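Local coordinates for regulatory protein SdiA (Escherichia coli, PDB 4LFU) that acts as a LuxR-type quorum-sensing receptor and transcription factor, responding to autoinducers from other bacteria and activating transcription of the ftsQAZ cell-division genes, at residues Val68-Tyr71 with Asn75-Ala78. Sequence-based numbering, arbitrary orientation.
Sequences VSYY and NFLA
Phe76 packs against Tyr71 through its CB first: that methylene sits over the centre of the tyrosine ring in a CH-pi contact, 3.8 Å from the ring centroid and 14° off the normal. Beyond it the phenyl group turns its edge to the same ring in an offset edge-to-face pair, the planes 87° apart. CG of Phe76 stands anti to its own carbonyl carbon, which carries the ring back over the last turn of the helix, toward Tyr71 CA and Tyr70. Phe76 CD2 comes within 3.7 Å of Tyr71 CA. Phe76 CE2 lies 4.0 Å from Tyr70 CE2. Farther along the tyrosine, Leu77 CB approaches Tyr71 CE1 at 4.1 Å. The backbone closes the end of helix 65-73 with a Schellman motif: Asn75 takes a positive phi and turns the chain, and Phe76 N donates to Tyr71 O at 3.1 Å, with an N-H...O angle of 161°. The same carbonyl oxygen also accepts from a water at 2.9 Å, which in turn takes the N-H of Leu77, so two donors grip Tyr71 O at the C-terminal end of the helix. This turn belongs to the autoinducer-binding domain, and Phe76 is buried here against Pro105, Leu106 and Ala109 of helix 104-112. The hydroxyl of Tyr71 passes Leu77 CA and hydrogen-bonds to Asp80 OD1, while a tetraethylene glycol, probably from crystallisation, lies near the tyrosine side chain.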
loop_
_atom_site.group_PDB
_atom_site.type_symbol
_atom_site.label_atom_id
_atom_site.label_comp_id
_atom_site.label_asym_id
_atom_site.label_seq_id
_atom_site.Cartn_x
_atom_site.Cartn_y
_atom_site.Cartn_z
ATOM N N VAL A 68 -10.854 23.815 -13.016
ATOM C CA VAL A 68 -11.315 22.721 -12.170
ATOM C C VAL A 68 -12.797 22.481 -12.480
ATOM O O VAL A 68 -13.239 21.362 -12.745
ATOM C CB VAL A 68 -11.119 23.083 -10.647
ATOM C CG1 VAL A 68 -11.822 22.074 -9.739
ATOM C CG2 VAL A 68 -9.664 23.180 -10.294
ATOM N N SER A 69 -13.549 23.574 -12.457
ATOM C CA SER A 69 -14.980 23.563 -12.745
ATOM C C SER A 69 -15.266 22.975 -14.133
ATOM O O SER A 69 -16.239 22.235 -14.314
ATOM C CB SER A 69 -15.521 24.991 -12.582
ATOM O OG SER A 69 -16.902 25.049 -12.831
ATOM N N TYR A 70 -14.378 23.265 -15.087
ATOM C CA TYR A 70 -14.475 22.752 -16.476
ATOM C C TYR A 70 -14.143 21.273 -16.575
ATOM O O TYR A 70 -14.844 20.518 -17.242
ATOM C CB TYR A 70 -13.538 23.560 -17.412
ATOM C CG TYR A 70 -13.716 23.321 -18.894
ATOM C CD1 TYR A 70 -14.769 23.924 -19.610
ATOM C CD2 TYR A 70 -12.832 22.522 -19.584
ATOM C CE1 TYR A 70 -14.925 23.719 -20.987
ATOM C CE2 TYR A 70 -12.975 22.288 -20.974
ATOM C CZ TYR A 70 -14.024 22.890 -21.670
ATOM O OH TYR A 70 -14.153 22.640 -23.036
ATOM N N TYR A 71 -13.041 20.874 -15.935
ATOM C CA TYR A 71 -12.656 19.447 -15.791
ATOM C C TYR A 71 -13.779 18.583 -15.192
ATOM O O TYR A 71 -13.991 17.454 -15.624
ATOM C CB TYR A 71 -11.377 19.385 -14.943
ATOM C CG TYR A 71 -10.756 18.033 -14.659
ATOM C CD1 TYR A 71 -11.326 17.155 -13.735
ATOM C CD2 TYR A 71 -9.545 17.666 -15.250
ATOM C CE1 TYR A 71 -10.716 15.939 -13.433
ATOM C CE2 TYR A 71 -8.932 16.451 -14.943
ATOM C CZ TYR A 71 -9.535 15.605 -14.047
ATOM O OH TYR A 71 -8.963 14.417 -13.750
ATOM N N ASN A 75 -16.407 15.792 -17.205
ATOM C CA ASN A 75 -16.130 14.430 -16.714
ATOM C C ASN A 75 -14.780 13.926 -17.212
ATOM O O ASN A 75 -14.646 12.783 -17.620
ATOM C CB ASN A 75 -17.288 13.461 -17.038
ATOM C CG ASN A 75 -17.167 12.076 -16.325
ATOM O OD1 ASN A 75 -17.619 11.067 -16.869
ATOM N ND2 ASN A 75 -16.582 12.037 -15.121
ATOM N N PHE A 76 -13.775 14.799 -17.166
ATOM C CA PHE A 76 -12.429 14.426 -17.570
ATOM C C PHE A 76 -11.831 13.413 -16.625
ATOM O O PHE A 76 -10.817 12.838 -16.935
ATOM C CB PHE A 76 -11.501 15.645 -17.668
ATOM C CG PHE A 76 -11.756 16.536 -18.865
ATOM C CD1 PHE A 76 -12.381 16.049 -20.014
ATOM C CD2 PHE A 76 -11.320 17.859 -18.859
ATOM C CE1 PHE A 76 -12.583 16.887 -21.141
ATOM C CE2 PHE A 76 -11.520 18.703 -19.977
ATOM C CZ PHE A 76 -12.157 18.207 -21.109
ATOM N N LEU A 77 -12.445 13.210 -15.460
ATOM C CA LEU A 77 -11.916 12.263 -14.455
ATOM C C LEU A 77 -11.943 10.831 -14.995
ATOM O O LEU A 77 -10.992 10.063 -14.791
ATOM C CB LEU A 77 -12.669 12.390 -13.110
ATOM C CG LEU A 77 -12.343 11.391 -11.982
ATOM C CD1 LEU A 77 -10.887 11.534 -11.501
ATOM C CD2 LEU A 77 -13.339 11.532 -10.801
ATOM N N ALA A 78 -13.021 10.513 -15.719
ATOM C CA ALA A 78 -13.196 9.218 -16.413
ATOM C C ALA A 78 -12.089 8.852 -17.417
ATOM O O ALA A 78 -11.791 7.666 -17.601
ATOM C CB ALA A 78 -14.567 9.156 -17.122
HETATM O O HOH W 1 -14.231 15.108 -14.005
#